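Local coordinates for protein beta-N-acetylglucosaminidase (Thermotoga maritima, PDB 3WO8) that probably hydrolyses terminal non-reducing N-acetyl-D-hexosamine residues from N-acetyl-beta-D-hexosaminides, as a member of glycoside hydrolase family 3, at residues 124-129 and 139-144; 167-172 and 214-219; 148-153 and 202-207; 69-74 and 118-123. All coordinates share one frame; numbering follows the deposited sequence.

Contact 1 (124-129 and 139-144); sequences APVLDL and DIRSYG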
loop_
_atom_site.group_PDB
_atom_site.type_symbol
_atom_site.label_atom_id
_atom_site.label_comp_id
_atom_site.label_asym_id
_atom_site.label_seq_id
_atom_site.Cartn_x
_atom_site.Cartn_y
_atom_site.Cartn_z
ATOM N N ALA B 124 -6.146 -15.981 -7.001
ATOM C CA ALA B 124 -6.232 -16.737 -5.763
ATOM C C ALA B 124 -7.694 -17.126 -5.589
ATOM O O ALA B 124 -8.541 -16.566 -6.284
ATOM C CB ALA B 124 -5.744 -15.872 -4.623
ATOM N N PRO B 125 -8.003 -18.079 -4.706
ATOM C CA PRO B 125 -7.116 -18.787 -3.807
ATOM C C PRO B 125 -6.545 -20.063 -4.339
ATOM O O PRO B 125 -7.034 -20.651 -5.301
ATOM C CB PRO B 125 -7.999 -19.112 -2.587
ATOM C CG PRO B 125 -9.389 -19.165 -3.118
ATOM C CD PRO B 125 -9.417 -18.307 -4.385
ATOM N N VAL B 126 -5.475 -20.463 -3.685
ATOM C CA VAL B 126 -4.903 -21.736 -3.869
ATOM C C VAL B 126 -5.792 -22.679 -3.077
ATOM O O VAL B 126 -5.897 -22.555 -1.855
ATOM C CB VAL B 126 -3.455 -21.750 -3.328
ATOM C CG1 VAL B 126 -2.969 -23.172 -3.008
ATOM C CG2 VAL B 126 -2.500 -21.020 -4.312
ATOM N N LEU B 127 -6.420 -23.610 -3.789
ATOM C CA LEU B 127 -7.136 -24.744 -3.186
ATOM C C LEU B 127 -6.335 -26.030 -3.146
ATOM O O LEU B 127 -6.892 -27.081 -2.838
ATOM C CB LEU B 127 -8.428 -25.015 -3.937
ATOM C CG LEU B 127 -9.326 -23.791 -4.056
ATOM C CD1 LEU B 127 -10.695 -24.187 -4.586
ATOM C CD2 LEU B 127 -9.475 -23.077 -2.735
ATOM N N ASP B 128 -5.039 -25.965 -3.445
ATOM C CA ASP B 128 -4.174 -27.141 -3.384
ATOM C C ASP B 128 -3.968 -27.625 -1.966
ATOM O O ASP B 128 -3.921 -26.837 -1.028
ATOM C CB ASP B 128 -2.843 -26.865 -4.031
ATOM C CG ASP B 128 -2.985 -26.465 -5.477
ATOM O OD1 ASP B 128 -3.863 -27.026 -6.161
ATOM O OD2 ASP B 128 -2.229 -25.578 -5.948
ATOM N N LEU B 129 -3.876 -28.940 -1.813
ATOM C CA LEU B 129 -3.756 -29.516 -0.486
ATOM C C LEU B 129 -2.296 -29.507 -0.056
ATOM O O LEU B 129 -1.392 -29.533 -0.909
ATOM C CB LEU B 129 -4.307 -30.947 -0.465
ATOM C CG LEU B 129 -5.784 -31.094 -0.851
ATOM C CD1 LEU B 129 -6.238 -32.529 -0.657
ATOM C CD2 LEU B 129 -6.702 -30.198 -0.040
ATOM N N ASP B 139 3.238 -25.606 0.842
ATOM C CA ASP B 139 2.974 -25.694 2.285
ATOM C C ASP B 139 2.268 -24.457 2.899
ATOM O O ASP B 139 1.071 -24.540 3.236
ATOM C CB ASP B 139 4.229 -26.126 3.109
ATOM C CG ASP B 139 5.487 -25.295 2.820
ATOM O OD1 ASP B 139 5.376 -24.047 2.749
ATOM O OD2 ASP B 139 6.592 -25.898 2.707
ATOM N N ILE B 140 2.972 -23.323 3.030
ATOM C CA ILE B 140 2.347 -22.125 3.627
ATOM C C ILE B 140 1.320 -21.451 2.743
ATOM O O ILE B 140 0.504 -20.696 3.249
ATOM C CB ILE B 140 3.335 -21.051 4.131
ATOM C CG1 ILE B 140 4.228 -20.501 3.008
ATOM C CG2 ILE B 140 4.177 -21.617 5.259
ATOM C CD1 ILE B 140 4.860 -19.160 3.340
ATOM N N ARG B 141 1.341 -21.768 1.457
ATOM C CA ARG B 141 0.358 -21.277 0.495
ATOM C C ARG B 141 -0.966 -22.040 0.418
ATOM O O ARG B 141 -1.837 -21.697 -0.408
ATOM C CB ARG B 141 0.961 -21.354 -0.902
ATOM C CG ARG B 141 2.012 -20.324 -1.181
ATOM C CD ARG B 141 2.629 -20.561 -2.537
ATOM N NE ARG B 141 1.641 -20.404 -3.604
ATOM C CZ ARG B 141 1.814 -20.822 -4.849
ATOM N NH1 ARG B 141 2.926 -21.445 -5.193
ATOM N NH2 ARG B 141 0.869 -20.629 -5.755
ATOM N N SER B 142 -1.075 -23.128 1.179
ATOM C CA SER B 142 -2.285 -23.928 1.199
ATOM C C SER B 142 -3.004 -23.630 2.496
ATOM O O SER B 142 -2.371 -23.402 3.516
ATOM C CB SER B 142 -1.957 -25.431 1.147
ATOM O OG SER B 142 -3.023 -26.233 1.672
ATOM N N TYR B 143 -4.321 -23.703 2.473
ATOM C CA TYR B 143 -5.083 -23.618 3.705
ATOM C C TYR B 143 -4.719 -24.711 4.693
ATOM O O TYR B 143 -4.780 -24.473 5.887
ATOM C CB TYR B 143 -6.572 -23.654 3.410
ATOM C CG TYR B 143 -7.053 -22.380 2.787
ATOM C CD1 TYR B 143 -7.036 -21.195 3.514
ATOM C CD2 TYR B 143 -7.491 -22.345 1.464
ATOM C CE1 TYR B 143 -7.479 -20.015 2.951
ATOM C CE2 TYR B 143 -7.924 -21.175 0.886
ATOM C CZ TYR B 143 -7.922 -20.008 1.636
ATOM O OH TYR B 143 -8.364 -18.815 1.092
ATOM N N GLY B 144 -4.326 -25.886 4.207
ATOM C CA GLY B 144 -3.905 -26.962 5.102
ATOM C C GLY B 144 -4.079 -28.328 4.478
ATOM O O GLY B 144 -4.224 -28.432 3.252
#
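Tyr143 lays its ring obliquely against Pro125, whose CB lies 4.0 Å from Tyr143 CE2 and 3.7 Å from Tyr143 OH. Leu127 CD2 meets the same ring at its edge, 4.4 Å from Tyr143 CE2, while His153 of helix 147-164 meets it with its own ring. Further along, Val126 crosses Arg141 at about a right angle: its CG1, swung anti to the backbone N (chi1 158°), comes 3.2 Å from Arg141 O, and its CG2 packs against Arg141 NH2. That guanidinium is anchored by a salt bridge to Glu76, just as the Asp128 carboxylate is held by His172 and the backbone of His176, so both charged ends serve partners beyond this pair of segments. Ser142 OG lies between the segments: it stands 2.9 Å from Asp128 O, close enough for a hydrogen bond, though where its one proton goes is not settled, and it accepts from Gly144 N, also at 2.9 Å, in an ST turn. An alanine in place of Ser142 would remove the hydroxyl, which is likely to leave Gly144 N without its acceptor and free the turn to shift, with the possible link to Asp128 O lost as well. Both segments belong to the long loop between strand 121-122 and helix 147-164, folded back on itself as a beta-alpha loop at the C-terminal mouth of a TIM barrel.

Contact 2 (167-172 and 214-219); sequences IPCIKH and KVTVMT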
loop_
_atom_site.group_PDB
_atom_site.type_symbol
_atom_site.label_atom_id
_atom_site.label_comp_id
_atom_site.label_asym_id
_atom_site.label_seq_id
_atom_site.Cartn_x
_atom_site.Cartn_y
_atom_site.Cartn_z
ATOM N N ILE B 167 -12.946 -10.866 -9.338
ATOM C CA ILE B 167 -13.227 -12.240 -9.674
ATOM C C ILE B 167 -12.008 -13.038 -9.302
ATOM O O ILE B 167 -10.887 -12.715 -9.746
ATOM C CB ILE B 167 -13.439 -12.423 -11.168
ATOM C CG1 ILE B 167 -14.545 -11.488 -11.663
ATOM C CG2 ILE B 167 -13.823 -13.863 -11.476
ATOM C CD1 ILE B 167 -14.457 -11.225 -13.144
ATOM N N PRO B 168 -12.202 -14.086 -8.490
ATOM C CA PRO B 168 -11.074 -14.889 -8.105
ATOM C C PRO B 168 -10.843 -15.971 -9.084
ATOM O O PRO B 168 -11.666 -16.238 -9.954
ATOM C CB PRO B 168 -11.504 -15.504 -6.784
ATOM C CG PRO B 168 -12.990 -15.661 -6.952
ATOM C CD PRO B 168 -13.437 -14.507 -7.839
ATOM N N CYS B 169 -9.711 -16.619 -8.893
ATOM C CA CYS B 169 -9.307 -17.746 -9.680
ATOM C C CYS B 169 -8.797 -18.891 -8.791
ATOM O O CYS B 169 -7.708 -18.826 -8.260
ATOM C CB CYS B 169 -8.215 -17.302 -10.619
ATOM S SG CYS B 169 -7.824 -18.628 -11.757
ATOM N N ILE B 170 -9.594 -19.929 -8.607
ATOM C CA ILE B 170 -9.132 -21.073 -7.811
ATOM C C ILE B 170 -8.083 -21.847 -8.592
ATOM O O ILE B 170 -8.130 -21.917 -9.826
ATOM C CB ILE B 170 -10.276 -22.006 -7.375
ATOM C CG1 ILE B 170 -11.087 -22.495 -8.574
ATOM C CG2 ILE B 170 -11.173 -21.258 -6.414
ATOM C CD1 ILE B 170 -12.192 -23.449 -8.170
ATOM N N LYS B 171 -7.116 -22.386 -7.866
ATOM C CA LYS B 171 -5.994 -23.050 -8.507
ATOM C C LYS B 171 -5.368 -24.079 -7.576
ATOM O O LYS B 171 -5.565 -24.005 -6.362
ATOM C CB LYS B 171 -4.978 -22.018 -9.005
ATOM C CG LYS B 171 -4.411 -21.073 -7.957
ATOM C CD LYS B 171 -3.636 -19.887 -8.572
ATOM C CE LYS B 171 -2.499 -19.516 -7.629
ATOM N NZ LYS B 171 -2.054 -18.108 -7.675
ATOM N N HIS B 172 -4.689 -25.094 -8.123
ATOM C CA HIS B 172 -4.625 -25.415 -9.568
ATOM C C HIS B 172 -5.415 -26.670 -9.815
ATOM O O HIS B 172 -5.179 -27.687 -9.142
ATOM C CB HIS B 172 -3.192 -25.689 -9.999
ATOM C CG HIS B 172 -2.246 -24.579 -9.673
ATOM N ND1 HIS B 172 -1.777 -24.348 -8.393
ATOM C CD2 HIS B 172 -1.700 -23.622 -10.461
ATOM C CE1 HIS B 172 -0.961 -23.313 -8.419
ATOM N NE2 HIS B 172 -0.894 -22.860 -9.661
ATOM N N LYS B 214 -19.552 -17.365 -10.351
ATOM C CA LYS B 214 -18.811 -16.169 -10.829
ATOM C C LYS B 214 -17.270 -16.253 -10.700
ATOM O O LYS B 214 -16.538 -15.403 -11.194
ATOM C CB LYS B 214 -19.367 -14.900 -10.180
ATOM C CG LYS B 214 -20.732 -14.524 -10.734
ATOM C CD LYS B 214 -21.278 -13.196 -10.226
ATOM C CE LYS B 214 -20.758 -12.025 -11.043
ATOM N NZ LYS B 214 -21.514 -10.757 -10.802
ATOM N N VAL B 215 -16.804 -17.318 -10.074
ATOM C CA VAL B 215 -15.402 -17.742 -10.079
ATOM C C VAL B 215 -14.745 -18.125 -11.443
ATOM O O VAL B 215 -15.423 -18.532 -12.398
ATOM C CB VAL B 215 -15.325 -18.969 -9.148
ATOM C CG1 VAL B 215 -14.035 -19.734 -9.302
ATOM C CG2 VAL B 215 -15.547 -18.540 -7.697
ATOM N N THR B 216 -13.410 -18.013 -11.510
ATOM C CA THR B 216 -12.626 -18.686 -12.554
ATOM C C THR B 216 -11.719 -19.785 -11.999
ATOM O O THR B 216 -11.442 -19.838 -10.799
ATOM C CB THR B 216 -11.723 -17.752 -13.353
ATOM O OG1 THR B 216 -10.479 -17.616 -12.677
ATOM C CG2 THR B 216 -12.348 -16.410 -13.546
ATOM N N VAL B 217 -11.267 -20.659 -12.903
ATOM C CA VAL B 217 -10.459 -21.838 -12.558
ATOM C C VAL B 217 -9.154 -21.918 -13.354
ATOM O O VAL B 217 -9.144 -21.801 -14.581
ATOM C CB VAL B 217 -11.217 -23.143 -12.822
ATOM C CG1 VAL B 217 -10.375 -24.327 -12.410
ATOM C CG2 VAL B 217 -12.515 -23.166 -12.039
ATOM N N MET B 218 -8.052 -22.114 -12.648
ATOM C CA MET B 218 -6.793 -22.285 -13.321
ATOM C C MET B 218 -6.406 -23.751 -13.239
ATOM O O MET B 218 -6.558 -24.460 -12.233
ATOM C CB MET B 218 -5.698 -21.396 -12.735
ATOM C CG MET B 218 -4.317 -21.573 -13.356
ATOM S SD MET B 218 -2.982 -20.660 -12.532
ATOM C CE MET B 218 -3.234 -19.074 -13.312
ATOM N N THR B 219 -5.841 -24.165 -14.332
ATOM C CA THR B 219 -5.547 -25.533 -14.584
ATOM C C THR B 219 -4.164 -25.895 -14.008
ATOM O O THR B 219 -3.272 -25.036 -13.908
ATOM C CB THR B 219 -5.651 -25.660 -16.103
ATOM O OG1 THR B 219 -6.325 -26.860 -16.430
ATOM C CG2 THR B 219 -4.305 -25.546 -16.743
#
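Strands 167-171 and 216-219 are parallel neighbours in the TIM barrel, joined by a beta-alpha-beta crossover through helix 203-211, and they illustrate how such a pair is tight at its middle and looser at one end. Three backbone bonds tie the middle: Thr216 N to Pro168 O (2.9 Å), Ile170 N to Thr216 O (2.9 Å) and Met218 N to Ile170 O (2.8 Å). On the face turned to the helices, Ile170 CG1 packs against Val217 CG2 at 3.8 Å and also meets Val215 CG1, with Phe205 and Leu209 above. On the other face Met218 CB lies 3.6 Å from Cys169 SG, near Ile254 of the next strand. Thr216 CG2 rests on Ile167 CG2 at 3.6 Å, so a glycine in place of Thr216 would probably open a gap beside Ile167 at the start of the pairing. Past this point only the backbone of Lys214 stays close; its exposed side chain leads away, its amine to a cation-pi contact with Phe326. At the opposite end His172 is held through ND1 by Asp128; Met218 bends at chi3 (-83°), and its SD comes obliquely to the His172 ring, 3.8 Å from His172 CD2, while Lys171 CB covers one face of that imidazole.

Contact 3 (148-153 and 202-207); sequences KIVAEH and LLPFRK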
loop_
_atom_site.group_PDB
_atom_site.type_symbol
_atom_site.label_atom_id
_atom_site.label_comp_id
_atom_site.label_asym_id
_atom_site.label_seq_id
_atom_site.Cartn_x
_atom_site.Cartn_y
_atom_site.Cartn_z
ATOM N N LYS B 148 -11.709 -30.708 4.029
ATOM C CA LYS B 148 -12.931 -30.119 4.570
ATOM C C LYS B 148 -12.653 -28.628 4.783
ATOM O O LYS B 148 -13.330 -27.756 4.210
ATOM C CB LYS B 148 -13.261 -30.800 5.912
ATOM C CG LYS B 148 -14.726 -30.839 6.324
ATOM C CD LYS B 148 -15.223 -32.284 6.377
ATOM C CE LYS B 148 -15.398 -32.849 4.967
ATOM N NZ LYS B 148 -14.894 -34.237 4.840
ATOM N N ILE B 149 -11.600 -28.384 5.573
ATOM C CA ILE B 149 -11.159 -27.058 5.970
ATOM C C ILE B 149 -10.805 -26.175 4.765
ATOM O O ILE B 149 -11.224 -24.993 4.641
ATOM C CB ILE B 149 -9.965 -27.201 6.910
ATOM C CG1 ILE B 149 -10.452 -27.749 8.255
ATOM C CG2 ILE B 149 -9.302 -25.857 7.132
ATOM C CD1 ILE B 149 -9.338 -28.195 9.186
ATOM N N VAL B 150 -10.063 -26.772 3.854
ATOM C CA VAL B 150 -9.667 -26.089 2.627
ATOM C C VAL B 150 -10.904 -25.642 1.830
ATOM O O VAL B 150 -10.936 -24.549 1.240
ATOM C CB VAL B 150 -8.791 -26.990 1.735
ATOM C CG1 VAL B 150 -8.273 -26.212 0.524
ATOM C CG2 VAL B 150 -7.646 -27.609 2.538
ATOM N N ALA B 151 -11.922 -26.492 1.819
ATOM C CA ALA B 151 -13.141 -26.200 1.084
ATOM C C ALA B 151 -13.797 -24.962 1.644
ATOM O O ALA B 151 -14.121 -24.015 0.909
ATOM C CB ALA B 151 -14.091 -27.377 1.167
ATOM N N GLU B 152 -13.991 -24.975 2.957
ATOM C CA GLU B 152 -14.630 -23.867 3.628
ATOM C C GLU B 152 -13.861 -22.598 3.365
ATOM O O GLU B 152 -14.399 -21.639 2.822
ATOM C CB GLU B 152 -14.750 -24.134 5.124
ATOM C CG GLU B 152 -16.094 -24.763 5.507
ATOM C CD GLU B 152 -15.948 -25.962 6.441
ATOM O OE1 GLU B 152 -16.634 -26.995 6.223
ATOM O OE2 GLU B 152 -15.132 -25.880 7.381
ATOM N N HIS B 153 -12.580 -22.599 3.701
ATOM C CA HIS B 153 -11.824 -21.371 3.551
ATOM C C HIS B 153 -11.840 -20.890 2.099
ATOM O O HIS B 153 -12.039 -19.690 1.833
ATOM C CB HIS B 153 -10.439 -21.548 4.099
ATOM C CG HIS B 153 -10.408 -21.598 5.591
ATOM N ND1 HIS B 153 -10.630 -22.757 6.299
ATOM C CD2 HIS B 153 -10.173 -20.636 6.513
ATOM C CE1 HIS B 153 -10.516 -22.511 7.593
ATOM N NE2 HIS B 153 -10.241 -21.230 7.751
ATOM N N LEU B 202 -10.120 -32.663 -5.005
ATOM C CA LEU B 202 -11.189 -31.991 -5.751
ATOM C C LEU B 202 -12.283 -31.533 -4.823
ATOM O O LEU B 202 -13.109 -30.723 -5.223
ATOM C CB LEU B 202 -11.782 -32.893 -6.835
ATOM C CG LEU B 202 -10.916 -33.049 -8.066
ATOM C CD1 LEU B 202 -11.070 -34.431 -8.630
ATOM C CD2 LEU B 202 -11.300 -32.030 -9.114
ATOM N N LEU B 203 -12.289 -32.044 -3.597
ATOM C CA LEU B 203 -13.318 -31.654 -2.651
ATOM C C LEU B 203 -13.498 -30.133 -2.663
ATOM O O LEU B 203 -14.584 -29.665 -3.023
ATOM C CB LEU B 203 -13.096 -32.236 -1.233
ATOM C CG LEU B 203 -14.207 -31.833 -0.258
ATOM C CD1 LEU B 203 -15.566 -32.084 -0.866
ATOM C CD2 LEU B 203 -14.140 -32.571 1.073
ATOM N N PRO B 204 -12.424 -29.358 -2.382
ATOM C CA PRO B 204 -12.537 -27.902 -2.418
ATOM C C PRO B 204 -13.001 -27.317 -3.749
ATOM O O PRO B 204 -13.699 -26.317 -3.768
ATOM C CB PRO B 204 -11.097 -27.428 -2.136
ATOM C CG PRO B 204 -10.388 -28.597 -1.549
ATOM C CD PRO B 204 -11.006 -29.759 -2.265
ATOM N N PHE B 205 -12.598 -27.911 -4.858
ATOM C CA PHE B 205 -12.962 -27.370 -6.189
ATOM C C PHE B 205 -14.459 -27.544 -6.418
ATOM O O PHE B 205 -15.113 -26.696 -7.038
ATOM C CB PHE B 205 -12.101 -28.008 -7.314
ATOM C CG PHE B 205 -10.640 -27.597 -7.256
ATOM C CD1 PHE B 205 -9.734 -28.286 -6.463
ATOM C CD2 PHE B 205 -10.192 -26.476 -7.934
ATOM C CE1 PHE B 205 -8.410 -27.877 -6.377
ATOM C CE2 PHE B 205 -8.871 -26.078 -7.866
ATOM C CZ PHE B 205 -7.979 -26.772 -7.079
ATOM N N ARG B 206 -14.996 -28.624 -5.861
ATOM C CA ARG B 206 -16.409 -28.934 -5.990
ATOM C C ARG B 206 -17.186 -27.973 -5.155
ATOM O O ARG B 206 -18.165 -27.405 -5.616
ATOM C CB ARG B 206 -16.716 -30.358 -5.493
ATOM C CG ARG B 206 -15.802 -31.428 -6.058
ATOM C CD ARG B 206 -16.414 -32.791 -6.072
ATOM N NE ARG B 206 -16.006 -33.664 -4.971
ATOM C CZ ARG B 206 -16.842 -34.221 -4.101
ATOM N NH1 ARG B 206 -18.129 -33.963 -4.172
ATOM N NH2 ARG B 206 -16.400 -35.044 -3.158
ATOM N N LYS B 207 -16.763 -27.822 -3.907
ATOM C CA LYS B 207 -17.484 -26.963 -2.966
ATOM C C LYS B 207 -17.541 -25.521 -3.461
ATOM O O LYS B 207 -18.643 -24.961 -3.565
ATOM C CB LYS B 207 -16.958 -27.087 -1.530
ATOM C CG LYS B 207 -17.736 -28.104 -0.685
ATOM C CD LYS B 207 -17.954 -29.479 -1.363
ATOM C CE LYS B 207 -19.023 -30.366 -0.680
ATOM N NZ LYS B 207 -20.192 -30.665 -1.554
#
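In the outer helical layer of the TIM barrel, neighbouring helices run in roughly the same direction, and helices 147-164 and 203-211 make a clear example: their short segments cross at -31° with axes 8.1 Å apart. The close approach is made where Ala151 meets Pro204, their CA atoms only 3.9 Å apart, and Ala151 CB sits between Pro204 CA and Lys207 CB, 3.9 Å from the latter. The proline ring itself faces Val150, whose CG1, placed anti to the backbone N (chi1 -174°), lies 3.8 Å from Pro204 CG. Nearer the surface Lys148 folds over through several bends until its CE lies 4.1 Å from Leu203 CD2, an aliphatic cover on the solvent side. Lys207 instead turns its amine away to a salt bridge with Glu210. Behind the interface His153 ND1 donates to Ile149 O at 2.8 Å, from above the carbonyl plane; since both ring nitrogens face carbonyl oxygens, ND1 that of Ile149 and NE2 that of Asn98, the ring may lean towards its protonated form. Across the helices themselves the closest touches are all between carbon atoms, implying that fit of shape rather than polar bonding sets how the two pack.

Contact 4 (69-74 and 118-123); sequences FLISSD and GLNMVF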
loop_
_atom_site.group_PDB
_atom_site.type_symbol
_atom_site.label_atom_id
_atom_site.label_comp_id
_atom_site.label_asym_id
_atom_site.label_seq_id
_atom_site.Cartn_x
_atom_site.Cartn_y
_atom_site.Cartn_z
ATOM N N PHE B 69 -10.723 -5.124 -20.164
ATOM C CA PHE B 69 -9.838 -6.257 -19.816
ATOM C C PHE B 69 -10.088 -6.888 -18.472
ATOM O O PHE B 69 -10.785 -6.364 -17.623
ATOM C CB PHE B 69 -8.383 -5.840 -19.774
ATOM C CG PHE B 69 -7.938 -5.054 -20.955
ATOM C CD1 PHE B 69 -8.201 -3.702 -21.034
ATOM C CD2 PHE B 69 -7.211 -5.648 -21.972
ATOM C CE1 PHE B 69 -7.762 -2.948 -22.128
ATOM C CE2 PHE B 69 -6.790 -4.906 -23.086
ATOM C CZ PHE B 69 -7.061 -3.546 -23.160
ATOM N N LEU B 70 -9.464 -8.042 -18.307
ATOM C CA LEU B 70 -9.385 -8.703 -17.056
ATOM C C LEU B 70 -7.997 -8.456 -16.556
ATOM O O LEU B 70 -7.061 -9.001 -17.112
ATOM C CB LEU B 70 -9.569 -10.191 -17.239
ATOM C CG LEU B 70 -10.964 -10.582 -17.677
ATOM C CD1 LEU B 70 -11.066 -12.090 -17.699
ATOM C CD2 LEU B 70 -12.015 -9.986 -16.753
ATOM N N ILE B 71 -7.884 -7.635 -15.503
ATOM C CA ILE B 71 -6.617 -7.163 -14.945
ATOM C C ILE B 71 -6.381 -7.841 -13.623
ATOM O O ILE B 71 -7.178 -7.702 -12.682
ATOM C CB ILE B 71 -6.619 -5.640 -14.804
ATOM C CG1 ILE B 71 -7.114 -5.030 -16.124
ATOM C CG2 ILE B 71 -5.199 -5.140 -14.552
ATOM C CD1 ILE B 71 -7.032 -3.513 -16.267
ATOM N N SER B 72 -5.311 -8.623 -13.554
ATOM C CA SER B 72 -5.108 -9.468 -12.390
ATOM C C SER B 72 -3.673 -9.382 -11.883
ATOM O O SER B 72 -2.852 -8.685 -12.508
ATOM C CB SER B 72 -5.497 -10.910 -12.673
ATOM O OG SER B 72 -5.233 -11.715 -11.524
ATOM N N SER B 73 -3.414 -10.073 -10.757
ATOM C CA SER B 73 -2.127 -10.114 -10.127
ATOM C C SER B 73 -2.056 -11.441 -9.364
ATOM O O SER B 73 -3.084 -12.067 -9.215
ATOM C CB SER B 73 -1.999 -8.964 -9.138
ATOM O OG SER B 73 -2.301 -9.381 -7.778
ATOM N N ASP B 74 -0.861 -11.831 -8.895
ATOM C CA ASP B 74 -0.659 -13.029 -8.098
ATOM C C ASP B 74 -0.655 -12.733 -6.622
ATOM O O ASP B 74 -0.006 -13.410 -5.843
ATOM C CB ASP B 74 0.668 -13.683 -8.426
ATOM C CG ASP B 74 0.731 -14.171 -9.829
ATOM O OD1 ASP B 74 -0.299 -14.685 -10.269
ATOM O OD2 ASP B 74 1.795 -14.034 -10.495
ATOM N N GLY B 118 -7.559 -0.923 -9.446
ATOM C CA GLY B 118 -7.986 -1.112 -10.810
ATOM C C GLY B 118 -7.920 -2.542 -11.281
ATOM O O GLY B 118 -8.167 -2.819 -12.426
ATOM N N LEU B 119 -7.518 -3.441 -10.413
ATOM C CA LEU B 119 -7.590 -4.836 -10.701
ATOM C C LEU B 119 -9.046 -5.294 -10.617
ATOM O O LEU B 119 -9.827 -4.815 -9.781
ATOM C CB LEU B 119 -6.791 -5.631 -9.676
ATOM C CG LEU B 119 -5.266 -5.618 -9.645
ATOM C CD1 LEU B 119 -4.669 -5.453 -11.035
ATOM C CD2 LEU B 119 -4.776 -4.542 -8.695
ATOM N N ASN B 120 -9.412 -6.241 -11.473
ATOM C CA ASN B 120 -10.752 -6.809 -11.432
ATOM C C ASN B 120 -10.743 -8.336 -11.360
ATOM O O ASN B 120 -11.757 -8.966 -11.515
ATOM C CB ASN B 120 -11.546 -6.276 -12.608
ATOM C CG ASN B 120 -11.010 -6.754 -13.952
ATOM O OD1 ASN B 120 -10.080 -7.568 -14.039
ATOM N ND2 ASN B 120 -11.597 -6.257 -15.004
ATOM N N MET B 121 -9.588 -8.917 -11.059
ATOM C CA MET B 121 -9.435 -10.336 -10.932
ATOM C C MET B 121 -8.206 -10.578 -10.096
ATOM O O MET B 121 -7.320 -9.700 -10.053
ATOM C CB MET B 121 -9.194 -10.926 -12.316
ATOM C CG MET B 121 -8.889 -12.436 -12.345
ATOM S SD MET B 121 -8.954 -13.189 -14.004
ATOM C CE MET B 121 -10.555 -12.642 -14.493
ATOM N N VAL B 122 -8.136 -11.753 -9.460
ATOM C CA VAL B 122 -6.919 -12.163 -8.775
ATOM C C VAL B 122 -6.657 -13.642 -8.924
ATOM O O VAL B 122 -7.566 -14.449 -8.889
ATOM C CB VAL B 122 -6.938 -11.811 -7.256
ATOM C CG1 VAL B 122 -8.111 -12.454 -6.549
ATOM C CG2 VAL B 122 -5.654 -12.244 -6.576
ATOM N N PHE B 123 -5.399 -14.013 -9.022
ATOM C CA PHE B 123 -5.096 -15.408 -9.072
ATOM C C PHE B 123 -5.037 -16.006 -7.700
ATOM O O PHE B 123 -4.061 -16.543 -7.301
ATOM C CB PHE B 123 -3.856 -15.686 -9.936
ATOM C CG PHE B 123 -4.061 -15.330 -11.413
ATOM C CD1 PHE B 123 -5.221 -15.672 -12.067
ATOM C CD2 PHE B 123 -3.114 -14.664 -12.119
ATOM C CE1 PHE B 123 -5.423 -15.368 -13.395
ATOM C CE2 PHE B 123 -3.307 -14.359 -13.449
ATOM C CZ PHE B 123 -4.464 -14.705 -14.093
#
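Asn120 grips the backbone of segment 69-74 with both ends of its amide. Its ND2 donates to Phe69 O at 2.7 Å, close to the amide plane, while its OD1 accepts from Ile71 N at 2.6 Å, with that donor tilted from the plane. The side chain gets there with CG between the backbone N and the carbonyl carbon (chi1 66°), and so serves an acceptor and a donor of one segment much as a neighbouring backbone would. Asn120 N adds a bond to Ile71 O (2.9 Å), on which Met121 N also leans weakly. Further on, Phe123 N donates almost straight to Ser73 O at 3.0 Å. These bonds join strand 70-72 to the short strand about 121-122, the two ends of the eight-stranded parallel sheet, and so close it into a TIM barrel. Gly118, just before, ends helix 100-117 as the C-prime residue of a Schellman motif. Packing follows the same seam. Ser72 sits over one face of the Phe123 ring, its OG above the centre and its CB 4.3 Å from the centroid in a CH-pi contact, while Asp74 OD1 comes to the ring edge, 3.4 Å from Phe123 CD2. Ile71 CG2 crosses to Leu119 CD1 at 3.6 Å, against Met60 of helix 53-66. On the side facing Phe21, the Met121 CE methyl abuts the Leu70 isobutyl group, closest to CD1 at 3.3 Å.

How the contacts relate
All four contacts lie in the one TIM-barrel domain and follow its path from strand to loop to helix. Contact 4 closes before contact 1 opens, and segments 118-123 and 124-129 adjoin in sequence; contacts 2 and 3 come later, their segments alternating along the chain. Contacts 2 and 4, with centres 12 Å apart, share the sheet, strands 167-173 and 121-122 being neighbours. Contact 3, in the outer helix layer, has its centre about 13 Å from that of contact 2 and about 23 Å from that of contact 4. The loop of contact 1 touches both strand and helix layers, through Leu127 N to Lys171 O and Leu127 to Phe205, tying the barrel wall to its outer shell.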